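Local coordinates for protein 361aa long hypothetical D-aminopeptidase (Pyrococcus horikoshii, PDB 2DRH) that is of unknown function but probably acts as an aminopeptidase of the S58 (DmpA-like) type, at residues 22-27 and 284-289; 62-67 and 290-295; 67-72 and 84-89; 91-96 and 127-132. All blocks are in the same frame, centred on the assembly; numbering follows the deposited sequence.

Contact 1: 22-27 and 284-289; sequences TDVKGV and FSTANR
Thr286 meets Val24 and Lys25 at once and so separates the two characters of this contact. Its methyl CG2 lies 4.0 Å from CG1 of Val24, while its hydroxyl is turned to the charged end of Lys25. On the packed side the evidence is purely apolar: CG2 of Val27 comes to the edge of the Phe284 ring, near the ring plane, 4.2 Å from CZ. The same CG2 is 4.3 Å from Thr286 CG2, so this one methyl touches both the ring edge and the threonine methyl. Phe284 is buried further by Ile243 and Ala245 of strand 240-246 and by Val67 and Ala69 of strand 65-73. Both valines come from one type II beta turn, 24-27, closed by Val27 N to Val24 O at 3.0 Å: Val27 faces Phe284 at the end of strand 278-285 and Val24 faces Thr286 at the corner after it. Gly26 holds the third position with phi 103°, where a side chain would press against the preceding carbonyl oxygen. This turn leads straight into strand 28-36, so the contact sets the start of one sheet against the end of a strand in another. The solvent side is looser and polar. Lys25 is exposed, and a single hydrogen bond, NZ to Thr286 OG1 at 2.6 Å, links it across. CG of Lys25 stands between its own backbone N and carbonyl carbon (chi1 71°), and further bends at chi2 and chi4 fold the chain back until NZ reaches the hydroxyl. Both Lys25 and Thr286 also touch Asp247. Beyond Thr286 the chain turns a corner, and Ser285 OG accepts from Ala287 N at 3.1 Å in an ST turn.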
loop_
_atom_site.group_PDB
_atom_site.type_symbol
_atom_site.label_atom_id
_atom_site.label_comp_id
_atom_site.label_asym_id
_atom_site.label_seq_id
_atom_site.Cartn_x
_atom_site.Cartn_y
_atom_site.Cartn_z
ATOM N N THR A 22 -18.294 -15.511 18.088
ATOM C CA THR A 22 -18.702 -16.885 17.793
ATOM C C THR A 22 -20.153 -16.999 17.325
ATOM O O THR A 22 -20.650 -18.104 17.094
ATOM C CB THR A 22 -18.505 -17.804 19.005
ATOM O OG1 THR A 22 -19.096 -17.200 20.160
ATOM C CG2 THR A 22 -17.028 -18.042 19.257
ATOM N N ASP A 23 -20.840 -15.866 17.209
ATOM C CA ASP A 23 -22.208 -15.888 16.713
ATOM C C ASP A 23 -22.074 -16.190 15.228
ATOM O O ASP A 23 -23.047 -16.512 14.547
ATOM C CB ASP A 23 -22.911 -14.545 16.932
ATOM C CG ASP A 23 -23.484 -14.414 18.329
ATOM O OD1 ASP A 23 -24.071 -15.401 18.812
ATOM O OD2 ASP A 23 -23.364 -13.334 18.941
ATOM N N VAL A 24 -20.845 -16.066 14.731
ATOM C CA VAL A 24 -20.554 -16.394 13.341
ATOM C C VAL A 24 -20.330 -17.901 13.452
ATOM O O VAL A 24 -19.290 -18.351 13.936
ATOM C CB VAL A 24 -19.268 -15.690 12.845
ATOM C CG1 VAL A 24 -18.966 -16.095 11.407
ATOM C CG2 VAL A 24 -19.440 -14.176 12.927
ATOM N N LYS A 25 -21.329 -18.672 13.035
ATOM C CA LYS A 25 -21.279 -20.127 13.131
ATOM C C LYS A 25 -19.960 -20.737 12.675
ATOM O O LYS A 25 -19.484 -20.472 11.568
ATOM C CB LYS A 25 -22.434 -20.755 12.337
ATOM C CG LYS A 25 -22.294 -20.652 10.828
ATOM C CD LYS A 25 -22.648 -19.262 10.316
ATOM C CE LYS A 25 -22.140 -19.044 8.897
ATOM N NZ LYS A 25 -20.648 -18.963 8.880
ATOM N N GLY A 26 -19.376 -21.562 13.539
ATOM C CA GLY A 26 -18.123 -22.211 13.205
ATOM C C GLY A 26 -16.925 -21.577 13.882
ATOM O O GLY A 26 -15.947 -22.263 14.186
ATOM N N VAL A 27 -16.990 -20.268 14.115
ATOM C CA VAL A 27 -15.889 -19.562 14.768
ATOM C C VAL A 27 -15.798 -20.002 16.225
ATOM O O VAL A 27 -16.815 -20.165 16.895
ATOM C CB VAL A 27 -16.088 -18.020 14.695
ATOM C CG1 VAL A 27 -15.012 -17.299 15.507
ATOM C CG2 VAL A 27 -16.034 -17.568 13.244
ATOM N N PHE A 284 -12.078 -11.625 8.138
ATOM C CA PHE A 284 -12.197 -12.826 7.321
ATOM C C PHE A 284 -13.649 -13.269 7.216
ATOM O O PHE A 284 -14.471 -12.953 8.080
ATOM C CB PHE A 284 -11.338 -13.957 7.899
ATOM C CG PHE A 284 -11.828 -14.508 9.221
ATOM C CD1 PHE A 284 -12.839 -15.472 9.266
ATOM C CD2 PHE A 284 -11.258 -14.086 10.422
ATOM C CE1 PHE A 284 -13.269 -16.009 10.488
ATOM C CE2 PHE A 284 -11.676 -14.613 11.641
ATOM C CZ PHE A 284 -12.685 -15.580 11.676
ATOM N N SER A 285 -13.960 -13.988 6.146
ATOM C CA SER A 285 -15.308 -14.487 5.924
ATOM C C SER A 285 -15.303 -16.008 5.950
ATOM O O SER A 285 -14.331 -16.639 5.554
ATOM C CB SER A 285 -15.842 -13.992 4.576
ATOM O OG SER A 285 -17.084 -14.605 4.257
ATOM N N THR A 286 -16.389 -16.593 6.432
ATOM C CA THR A 286 -16.512 -18.045 6.503
ATOM C C THR A 286 -17.332 -18.532 5.316
ATOM O O THR A 286 -17.529 -19.728 5.137
ATOM C CB THR A 286 -17.248 -18.476 7.779
ATOM O OG1 THR A 286 -18.536 -17.843 7.813
ATOM C CG2 THR A 286 -16.465 -18.073 9.019
ATOM N N ALA A 287 -17.804 -17.592 4.505
ATOM C CA ALA A 287 -18.639 -17.914 3.352
ATOM C C ALA A 287 -17.955 -18.672 2.212
ATOM O O ALA A 287 -18.593 -19.498 1.547
ATOM C CB ALA A 287 -19.279 -16.639 2.819
ATOM N N ASN A 288 -16.674 -18.400 1.974
ATOM C CA ASN A 288 -15.946 -19.073 0.900
ATOM C C ASN A 288 -14.709 -19.813 1.380
ATOM O O ASN A 288 -13.703 -19.192 1.742
ATOM C CB ASN A 288 -15.519 -18.071 -0.179
ATOM C CG ASN A 288 -16.680 -17.591 -1.032
ATOM O OD1 ASN A 288 -17.184 -18.320 -1.891
ATOM N ND2 ASN A 288 -17.113 -16.356 -0.797
ATOM N N ARG A 289 -14.773 -21.141 1.378
ATOM C CA ARG A 289 -13.624 -21.933 1.794
ATOM C C ARG A 289 -12.764 -22.232 0.576
ATOM O O ARG A 289 -13.273 -22.627 -0.475
ATOM C CB ARG A 289 -14.065 -23.236 2.468
ATOM C CG ARG A 289 -14.629 -23.042 3.870
ATOM C CD ARG A 289 -14.784 -24.374 4.598
ATOM N NE ARG A 289 -15.451 -24.222 5.889
ATOM C CZ ARG A 289 -15.633 -25.211 6.760
ATOM N NH1 ARG A 289 -15.198 -26.432 6.485
ATOM N NH2 ARG A 289 -16.261 -24.979 7.905
#

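Contact 2: 62-67 and 290-295; sequences IYKEKV and IKHYEK
His292 has the most surface buried here, and its imidazole is covered on one face by Tyr63 and met at the edge by Lys66. CE2 of Tyr63 lies over the centre of that face, 3.7 Å above the imidazole plane. The two rings are neither parallel nor perpendicular, with planes inclined at 34°. ND1 accepts a hydrogen bond from Lys66 NZ at 2.9 Å, the donor standing 17° out of the ring plane, and NE2 is bonded to Thr126 OG1, so both ring nitrogens are occupied and rotation about chi2 is probably restrained. With CG anti to the backbone N (chi1 -173°), the ring is carried across to Tyr63, whose own hydroxyl is bonded to Ser128 O. Lys66 is another centre. Its ammonium group has three partners: His292 ND1, the carbonyl O of Tyr63 at 2.7 Å, and Glu93 OE1 in a salt bridge, which probably balances the charge of this buried lysine. The lysine also ties the turn before its strand to the strand itself. Ile290 buries about as much and faces the same side of the sheet as Lys66, their CB atoms 4.0 Å apart; it also packs on Thr91. The backbone fixes this register. Lys66 N to Ile290 O spans 2.7 Å and Ile290 N to Lys66 O 2.6 Å, while Glu65 faces Lys291 as the adjoining non-hydrogen-bonded pair. One more bond, His292 N to Lys64 O at 2.9 Å, continues the ladder just past the strand ends. Such alternation of hydrogen-bonded and non-hydrogen-bonded pairs is that of an antiparallel beta ladder, here joining strands 65-73 and 288-291 of the large mixed sheet, with a type I turn at 291-294 leading the chain away.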
loop_
_atom_site.group_PDB
_atom_site.type_symbol
_atom_site.label_atom_id
_atom_site.label_comp_id
_atom_site.label_asym_id
_atom_site.label_seq_id
_atom_site.Cartn_x
_atom_site.Cartn_y
_atom_site.Cartn_z
ATOM N N ILE A 62 -7.975 -25.646 8.933
ATOM C CA ILE A 62 -7.837 -24.305 8.368
ATOM C C ILE A 62 -6.811 -24.201 7.238
ATOM O O ILE A 62 -6.973 -23.401 6.322
ATOM C CB ILE A 62 -7.501 -23.295 9.482
ATOM C CG1 ILE A 62 -8.477 -23.492 10.644
ATOM C CG2 ILE A 62 -7.625 -21.873 8.959
ATOM C CD1 ILE A 62 -8.116 -22.736 11.893
ATOM N N TYR A 63 -5.766 -25.015 7.293
ATOM C CA TYR A 63 -4.742 -25.001 6.248
ATOM C C TYR A 63 -5.228 -25.604 4.919
ATOM O O TYR A 63 -4.978 -25.054 3.836
ATOM C CB TYR A 63 -3.513 -25.774 6.722
ATOM C CG TYR A 63 -2.377 -25.787 5.729
ATOM C CD1 TYR A 63 -1.593 -24.648 5.519
ATOM C CD2 TYR A 63 -2.072 -26.939 5.012
ATOM C CE1 TYR A 63 -0.528 -24.664 4.619
ATOM C CE2 TYR A 63 -1.007 -26.966 4.108
ATOM C CZ TYR A 63 -0.237 -25.822 3.921
ATOM O OH TYR A 63 0.835 -25.861 3.059
ATOM N N LYS A 64 -5.908 -26.748 5.000
ATOM C CA LYS A 64 -6.413 -27.411 3.803
ATOM C C LYS A 64 -7.670 -26.715 3.306
ATOM O O LYS A 64 -7.968 -26.734 2.113
ATOM C CB LYS A 64 -6.684 -28.894 4.092
ATOM C CG LYS A 64 -5.421 -29.667 4.436
ATOM C CD LYS A 64 -4.442 -29.663 3.268
ATOM C CE LYS A 64 -3.081 -30.222 3.670
ATOM N NZ LYS A 64 -3.182 -31.568 4.302
ATOM N N GLU A 65 -8.410 -26.106 4.227
ATOM C CA GLU A 65 -9.610 -25.368 3.861
ATOM C C GLU A 65 -9.469 -23.958 4.402
ATOM O O GLU A 65 -9.848 -23.660 5.537
ATOM C CB GLU A 65 -10.870 -26.049 4.409
ATOM C CG GLU A 65 -11.150 -27.364 3.706
ATOM C CD GLU A 65 -12.551 -27.876 3.940
ATOM O OE1 GLU A 65 -12.895 -28.146 5.112
ATOM O OE2 GLU A 65 -13.301 -28.008 2.944
ATOM N N LYS A 66 -8.906 -23.098 3.560
ATOM C CA LYS A 66 -8.646 -21.701 3.897
ATOM C C LYS A 66 -9.880 -20.801 3.791
ATOM O O LYS A 66 -10.872 -21.146 3.137
ATOM C CB LYS A 66 -7.553 -21.169 2.965
ATOM C CG LYS A 66 -6.243 -21.944 3.008
ATOM C CD LYS A 66 -5.564 -21.910 1.646
ATOM C CE LYS A 66 -4.055 -22.044 1.731
ATOM N NZ LYS A 66 -3.584 -23.231 2.501
ATOM N N VAL A 67 -9.825 -19.648 4.449
ATOM C CA VAL A 67 -10.927 -18.698 4.369
ATOM C C VAL A 67 -10.361 -17.429 3.747
ATOM O O VAL A 67 -9.184 -17.117 3.938
ATOM C CB VAL A 67 -11.528 -18.355 5.765
ATOM C CG1 VAL A 67 -12.119 -19.613 6.409
ATOM C CG2 VAL A 67 -10.469 -17.740 6.667
ATOM N N ILE A 290 -11.460 -22.026 0.722
ATOM C CA ILE A 290 -10.512 -22.251 -0.361
ATOM C C ILE A 290 -9.714 -23.523 -0.095
ATOM O O ILE A 290 -8.992 -23.611 0.895
ATOM C CB ILE A 290 -9.526 -21.062 -0.476
ATOM C CG1 ILE A 290 -10.277 -19.738 -0.295
ATOM C CG2 ILE A 290 -8.817 -21.098 -1.813
ATOM C CD1 ILE A 290 -11.404 -19.511 -1.285
ATOM N N LYS A 291 -9.840 -24.507 -0.982
ATOM C CA LYS A 291 -9.119 -25.766 -0.822
ATOM C C LYS A 291 -7.665 -25.618 -1.258
ATOM O O LYS A 291 -7.383 -25.229 -2.387
ATOM C CB LYS A 291 -9.788 -26.883 -1.633
ATOM C CG LYS A 291 -11.213 -27.212 -1.203
ATOM C CD LYS A 291 -11.713 -28.478 -1.890
ATOM C CE LYS A 291 -13.135 -28.816 -1.462
ATOM N NZ LYS A 291 -13.599 -30.096 -2.056
ATOM N N HIS A 292 -6.755 -25.948 -0.348
ATOM C CA HIS A 292 -5.316 -25.861 -0.581
ATOM C C HIS A 292 -4.862 -26.415 -1.931
ATOM O O HIS A 292 -4.036 -25.811 -2.619
ATOM C CB HIS A 292 -4.576 -26.610 0.533
ATOM C CG HIS A 292 -3.088 -26.452 0.489
ATOM N ND1 HIS A 292 -2.453 -25.279 0.835
ATOM C CD2 HIS A 292 -2.108 -27.319 0.133
ATOM C CE1 HIS A 292 -1.147 -25.428 0.695
ATOM N NE2 HIS A 292 -0.911 -26.657 0.270
ATOM N N TYR A 293 -5.406 -27.566 -2.309
ATOM C CA TYR A 293 -5.009 -28.208 -3.553
ATOM C C TYR A 293 -5.885 -27.936 -4.772
ATOM O O TYR A 293 -5.726 -28.584 -5.790
ATOM C CB TYR A 293 -4.903 -29.714 -3.321
ATOM C CG TYR A 293 -3.743 -30.126 -2.437
ATOM C CD1 TYR A 293 -2.430 -30.115 -2.922
ATOM C CD2 TYR A 293 -3.958 -30.549 -1.123
ATOM C CE1 TYR A 293 -1.362 -30.518 -2.123
ATOM C CE2 TYR A 293 -2.894 -30.958 -0.314
ATOM C CZ TYR A 293 -1.601 -30.942 -0.822
ATOM O OH TYR A 293 -0.554 -31.364 -0.035
ATOM N N GLU A 294 -6.793 -26.974 -4.682
ATOM C CA GLU A 294 -7.673 -26.665 -5.808
ATOM C C GLU A 294 -6.909 -26.381 -7.111
ATOM O O GLU A 294 -5.857 -25.730 -7.108
ATOM C CB GLU A 294 -8.564 -25.471 -5.457
ATOM C CG GLU A 294 -9.657 -25.181 -6.482
ATOM C CD GLU A 294 -10.654 -26.321 -6.615
ATOM O OE1 GLU A 294 -11.235 -26.729 -5.591
ATOM O OE2 GLU A 294 -10.862 -26.806 -7.746
ATOM N N LYS A 295 -7.441 -26.874 -8.225
ATOM C CA LYS A 295 -6.814 -26.661 -9.526
ATOM C C LYS A 295 -7.810 -26.199 -10.580
ATOM O O LYS A 295 -7.421 -25.675 -11.623
ATOM C CB LYS A 295 -6.141 -27.942 -10.022
ATOM C CG LYS A 295 -5.041 -28.482 -9.128
ATOM C CD LYS A 295 -4.110 -29.392 -9.919
ATOM C CE LYS A 295 -3.331 -28.587 -10.957
ATOM N NZ LYS A 295 -2.474 -29.422 -11.856
#

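Contact 3: 67-72 and 84-89; sequences VLAGAF and IQLWEL
Leu86 and Trp87 press one side of the short helix 83-89 onto strand 65-73, a helix-on-sheet packing at one face of the large mixed sheet. The segment axes approach to 7.7 Å with 120° between their directions. Leu86 makes the apolar part: its branch CD2 reaches the strand at 3.6 Å from Gly70 CA, and lies 4.1 Å from Ala69 CB and 4.3 Å from Ala71 CB. CG anti to the backbone N (chi1 -169°) sends this branch straight at the strand, where small residues allow close approach. Trp87 adds the polar link and lays its indole beside the Ala71 methyl, CE2 to CB 4.2 Å. A phenylalanine in its place would lack the ring N-H, and the Ala71 carbonyl would probably be left without this donor while the helix lost its polar tie to the strand. Further out, Ile92 and Val282 cover Leu86, and Asn256 of helix 252-268 touches Trp87 and takes the N-H of Ala71. On the helix, Glu88 bonds to Gly76 N of the third subunit and forms a salt bridge with Arg257 of the second. The tryptophan bond itself runs 2.8 Å from NE1 to Ala71 O at 164°, within the indole plane but well above the carbonyl plane.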
loop_
_atom_site.group_PDB
_atom_site.type_symbol
_atom_site.label_atom_id
_atom_site.label_comp_id
_atom_site.label_asym_id
_atom_site.label_seq_id
_atom_site.Cartn_x
_atom_site.Cartn_y
_atom_site.Cartn_z
ATOM N N VAL A 67 -9.825 -19.648 4.449
ATOM C CA VAL A 67 -10.927 -18.698 4.369
ATOM C C VAL A 67 -10.361 -17.429 3.747
ATOM O O VAL A 67 -9.184 -17.117 3.938
ATOM C CB VAL A 67 -11.528 -18.355 5.765
ATOM C CG1 VAL A 67 -12.119 -19.613 6.409
ATOM C CG2 VAL A 67 -10.469 -17.740 6.667
ATOM N N LEU A 68 -11.181 -16.717 2.978
ATOM C CA LEU A 68 -10.732 -15.474 2.365
ATOM C C LEU A 68 -10.590 -14.453 3.487
ATOM O O LEU A 68 -11.388 -14.443 4.424
ATOM C CB LEU A 68 -11.741 -15.004 1.318
ATOM C CG LEU A 68 -11.884 -15.950 0.115
ATOM C CD1 LEU A 68 -12.894 -15.396 -0.874
ATOM C CD2 LEU A 68 -10.531 -16.119 -0.561
ATOM N N ALA A 69 -9.578 -13.595 3.409
ATOM C CA ALA A 69 -9.370 -12.627 4.483
ATOM C C ALA A 69 -8.718 -11.324 4.046
ATOM O O ALA A 69 -8.153 -11.236 2.960
ATOM C CB ALA A 69 -8.539 -13.268 5.580
ATOM N N GLY A 70 -8.809 -10.322 4.922
ATOM C CA GLY A 70 -8.233 -9.017 4.661
ATOM C C GLY A 70 -7.683 -8.430 5.948
ATOM O O GLY A 70 -7.910 -8.977 7.028
ATOM N N ALA A 71 -6.959 -7.317 5.850
ATOM C CA ALA A 71 -6.395 -6.694 7.042
ATOM C C ALA A 71 -5.961 -5.255 6.796
ATOM O O ALA A 71 -5.672 -4.868 5.666
ATOM C CB ALA A 71 -5.225 -7.507 7.543
ATOM N N PHE A 72 -5.929 -4.470 7.868
ATOM C CA PHE A 72 -5.529 -3.078 7.790
ATOM C C PHE A 72 -4.670 -2.666 8.981
ATOM O O PHE A 72 -5.030 -2.895 10.137
ATOM C CB PHE A 72 -6.752 -2.166 7.740
ATOM C CG PHE A 72 -6.416 -0.700 7.835
ATOM C CD1 PHE A 72 -5.664 -0.076 6.837
ATOM C CD2 PHE A 72 -6.844 0.057 8.927
ATOM C CE1 PHE A 72 -5.350 1.274 6.926
ATOM C CE2 PHE A 72 -6.534 1.411 9.025
ATOM C CZ PHE A 72 -5.789 2.018 8.028
ATOM N N ILE A 84 1.811 -10.387 5.477
ATOM C CA ILE A 84 2.222 -10.251 4.083
ATOM C C ILE A 84 1.562 -11.272 3.147
ATOM O O ILE A 84 1.120 -10.918 2.054
ATOM C CB ILE A 84 3.769 -10.306 3.947
ATOM C CG1 ILE A 84 4.372 -8.936 4.300
ATOM C CG2 ILE A 84 4.167 -10.666 2.535
ATOM C CD1 ILE A 84 3.942 -8.385 5.664
ATOM N N GLN A 85 1.484 -12.528 3.561
ATOM C CA GLN A 85 0.863 -13.527 2.700
ATOM C C GLN A 85 -0.654 -13.381 2.736
ATOM O O GLN A 85 -1.328 -13.681 1.759
ATOM C CB GLN A 85 1.269 -14.952 3.111
ATOM C CG GLN A 85 0.806 -16.032 2.108
ATOM C CD GLN A 85 1.515 -17.361 2.294
ATOM O OE1 GLN A 85 2.748 -17.418 2.351
ATOM N NE2 GLN A 85 0.737 -18.446 2.385
ATOM N N LEU A 86 -1.192 -12.923 3.860
ATOM C CA LEU A 86 -2.632 -12.740 3.958
ATOM C C LEU A 86 -3.048 -11.776 2.841
ATOM O O LEU A 86 -4.008 -12.035 2.084
ATOM C CB LEU A 86 -3.007 -12.175 5.338
ATOM C CG LEU A 86 -4.500 -12.163 5.697
ATOM C CD1 LEU A 86 -4.669 -12.100 7.201
ATOM C CD2 LEU A 86 -5.199 -10.986 5.023
ATOM N N TRP A 87 -2.298 -10.680 2.719
ATOM C CA TRP A 87 -2.573 -9.679 1.697
ATOM C C TRP A 87 -2.326 -10.167 0.273
ATOM O O TRP A 87 -3.102 -9.861 -0.639
ATOM C CB TRP A 87 -1.739 -8.413 1.930
ATOM C CG TRP A 87 -2.243 -7.544 3.049
ATOM C CD1 TRP A 87 -3.542 -7.217 3.310
ATOM C CD2 TRP A 87 -1.447 -6.824 4.003
ATOM N NE1 TRP A 87 -3.607 -6.336 4.366
ATOM C CE2 TRP A 87 -2.336 -6.078 4.809
ATOM C CE3 TRP A 87 -0.071 -6.735 4.253
ATOM C CZ2 TRP A 87 -1.892 -5.252 5.849
ATOM C CZ3 TRP A 87 0.369 -5.911 5.290
ATOM C CH2 TRP A 87 -0.538 -5.184 6.071
ATOM N N GLU A 88 -1.243 -10.915 0.080
ATOM C CA GLU A 88 -0.890 -11.411 -1.244
ATOM C C GLU A 88 -1.863 -12.461 -1.786
ATOM O O GLU A 88 -2.297 -12.374 -2.940
ATOM C CB GLU A 88 0.522 -12.004 -1.227
ATOM C CG GLU A 88 1.046 -12.382 -2.616
ATOM C CD GLU A 88 1.437 -11.168 -3.449
ATOM O OE1 GLU A 88 2.316 -10.400 -2.990
ATOM O OE2 GLU A 88 0.880 -10.986 -4.562
ATOM N N LEU A 89 -2.199 -13.448 -0.957
ATOM C CA LEU A 89 -3.094 -14.528 -1.375
ATOM C C LEU A 89 -4.545 -14.303 -0.996
ATOM O O LEU A 89 -5.433 -14.967 -1.526
ATOM C CB LEU A 89 -2.633 -15.860 -0.778
ATOM C CG LEU A 89 -1.251 -16.381 -1.165
ATOM C CD1 LEU A 89 -0.986 -17.687 -0.436
ATOM C CD2 LEU A 89 -1.180 -16.605 -2.666
#

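Contact 4: 91-96 and 127-132; sequences TIETPI and GSVNPL
Leu132 and Thr94 meet where the chain enters two neighbouring parallel strands, 96-100 and 132-136. Helix 104-118 joins these strands in a beta-alpha-beta unit, and the contact closes its entrance. The apolar group centres on CD2 of Leu132, which touches Ile92 CD1 at 3.6 Å and Ile96 CG1 at 3.9 Å. The side chains of Leu132 and Ile96 run alongside each other in the same direction, whereas Ile92 comes from another angle. Thr94 CG2 packs against Val129 CG2 at 3.5 Å, tighter than usual for two methyls. Direct hydrogen bonds form a second group. Asn130 N gives its proton to Glu93 OE2 at 2.8 Å, on the anti side of the carboxylate and 21° out of its plane. Leu132 N reaches Thr94 OG1 by a longer, bent bond of 3.3 Å, possible because OG1 sits between the backbone N and carbonyl carbon of Thr94 (chi1 68°). With an alanine here, both the hydroxyl and the methyl would go, so Leu132 N would probably lose its acceptor and a gap would open beside Val129. Waters make the third group. One bridges Thr91 O to Asn130 ND2, which also bonds Gly82 O. Another donates to Glu93 OE2. The third accepts from Glu93 N at 2.8 Å, bonds Thr94 OG1, and donates to Asn130 O, also at 2.8 Å.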
loop_
_atom_site.group_PDB
_atom_site.type_symbol
_atom_site.label_atom_id
_atom_site.label_comp_id
_atom_site.label_asym_id
_atom_site.label_seq_id
_atom_site.Cartn_x
_atom_site.Cartn_y
_atom_site.Cartn_z
ATOM N N THR A 91 -5.878 -14.933 1.903
ATOM C CA THR A 91 -6.398 -15.999 2.755
ATOM C C THR A 91 -5.728 -16.175 4.110
ATOM O O THR A 91 -4.645 -15.637 4.361
ATOM C CB THR A 91 -6.310 -17.343 2.023
ATOM O OG1 THR A 91 -4.965 -17.538 1.569
ATOM C CG2 THR A 91 -7.256 -17.368 0.813
ATOM N N ILE A 92 -6.407 -16.924 4.981
ATOM C CA ILE A 92 -5.914 -17.270 6.313
ATOM C C ILE A 92 -5.945 -18.796 6.331
ATOM O O ILE A 92 -6.969 -19.399 5.995
ATOM C CB ILE A 92 -6.817 -16.698 7.429
ATOM C CG1 ILE A 92 -6.523 -15.203 7.611
ATOM C CG2 ILE A 92 -6.581 -17.446 8.733
ATOM C CD1 ILE A 92 -7.307 -14.546 8.726
ATOM N N GLU A 93 -4.826 -19.416 6.708
ATOM C CA GLU A 93 -4.716 -20.874 6.687
ATOM C C GLU A 93 -4.274 -21.492 7.996
ATOM O O GLU A 93 -3.791 -22.629 8.026
ATOM C CB GLU A 93 -3.736 -21.292 5.587
ATOM C CG GLU A 93 -2.395 -20.567 5.650
ATOM C CD GLU A 93 -1.437 -20.989 4.548
ATOM O OE1 GLU A 93 -1.872 -21.088 3.374
ATOM O OE2 GLU A 93 -0.246 -21.204 4.854
ATOM N N THR A 94 -4.444 -20.742 9.077
ATOM C CA THR A 94 -4.048 -21.211 10.384
ATOM C C THR A 94 -4.937 -20.554 11.409
ATOM O O THR A 94 -5.590 -19.552 11.118
ATOM C CB THR A 94 -2.597 -20.785 10.716
ATOM O OG1 THR A 94 -2.551 -19.357 10.881
ATOM C CG2 THR A 94 -1.629 -21.198 9.592
ATOM N N PRO A 95 -5.014 -21.133 12.615
ATOM C CA PRO A 95 -5.858 -20.462 13.600
ATOM C C PRO A 95 -5.136 -19.148 13.919
ATOM O O PRO A 95 -3.925 -19.033 13.703
ATOM C CB PRO A 95 -5.882 -21.441 14.779
ATOM C CG PRO A 95 -4.657 -22.256 14.605
ATOM C CD PRO A 95 -4.556 -22.441 13.108
ATOM N N ILE A 96 -5.880 -18.164 14.412
ATOM C CA ILE A 96 -5.319 -16.857 14.727
ATOM C C ILE A 96 -4.900 -16.815 16.184
ATOM O O ILE A 96 -5.696 -17.085 17.072
ATOM C CB ILE A 96 -6.346 -15.757 14.454
ATOM C CG1 ILE A 96 -6.943 -15.962 13.059
ATOM C CG2 ILE A 96 -5.681 -14.382 14.572
ATOM C CD1 ILE A 96 -8.082 -15.022 12.729
ATOM N N GLY A 127 3.806 -27.099 -0.070
ATOM C CA GLY A 127 4.508 -25.942 0.460
ATOM C C GLY A 127 4.540 -25.812 1.973
ATOM O O GLY A 127 4.167 -26.738 2.695
ATOM N N SER A 128 4.991 -24.655 2.454
ATOM C CA SER A 128 5.083 -24.406 3.889
ATOM C C SER A 128 3.767 -23.847 4.420
ATOM O O SER A 128 2.711 -24.080 3.840
ATOM C CB SER A 128 6.227 -23.427 4.189
ATOM O OG SER A 128 5.950 -22.137 3.672
ATOM N N VAL A 129 3.830 -23.104 5.520
ATOM C CA VAL A 129 2.626 -22.537 6.105
ATOM C C VAL A 129 2.854 -21.140 6.658
ATOM O O VAL A 129 3.939 -20.818 7.143
ATOM C CB VAL A 129 2.074 -23.451 7.221
ATOM C CG1 VAL A 129 3.117 -23.638 8.308
ATOM C CG2 VAL A 129 0.795 -22.867 7.786
ATOM N N ASN A 130 1.808 -20.322 6.590
ATOM C CA ASN A 130 1.862 -18.942 7.048
ATOM C C ASN A 130 1.171 -18.720 8.396
ATOM O O ASN A 130 -0.002 -18.353 8.455
ATOM C CB ASN A 130 1.243 -18.042 5.977
ATOM C CG ASN A 130 1.371 -16.568 6.304
ATOM O OD1 ASN A 130 2.450 -16.084 6.665
ATOM N ND2 ASN A 130 0.272 -15.841 6.172
ATOM N N PRO A 131 1.894 -18.946 9.503
ATOM C CA PRO A 131 1.301 -18.752 10.826
ATOM C C PRO A 131 0.906 -17.300 11.055
ATOM O O PRO A 131 1.660 -16.381 10.725
ATOM C CB PRO A 131 2.405 -19.220 11.771
ATOM C CG PRO A 131 3.655 -18.944 11.001
ATOM C CD PRO A 131 3.289 -19.404 9.621
ATOM N N LEU A 132 -0.280 -17.099 11.618
ATOM C CA LEU A 132 -0.786 -15.761 11.882
ATOM C C LEU A 132 -0.799 -15.482 13.377
ATOM O O LEU A 132 -1.558 -16.096 14.133
ATOM C CB LEU A 132 -2.191 -15.620 11.304
ATOM C CG LEU A 132 -2.926 -14.284 11.412
ATOM C CD1 LEU A 132 -2.101 -13.146 10.800
ATOM C CD2 LEU A 132 -4.259 -14.432 10.677
HETATM O O HOH W 1 -2.279 -17.241 5.167
HETATM O O HOH W 2 1.877 -20.952 2.915
HETATM O O HOH W 3 -2.804 -18.083 8.196
#

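Contacts 1, 3 and 4 are mainly buried, and contact 2 is only partly so, its centre about 24 Å from the centre of the chain. Strand 65-73 is common to contacts 2 and 3, which share Val67, and strand 288-291 to contacts 1 and 2. Phe284 of contact 1 packs on Ile96 of contact 4, joining their apolar parts. The chemistry follows position: contact 1 sets buried valines beside one exposed lysine, contact 2 relies on backbone pairing and charged side chains, contact 3 on small residues under a helix, and contact 4 combines apolar packing, direct hydrogen bonds and bridging water. The Lys66–Glu93 salt bridge joins contacts 2 and 4, while contacts 3 and 4 both reach the third subunit.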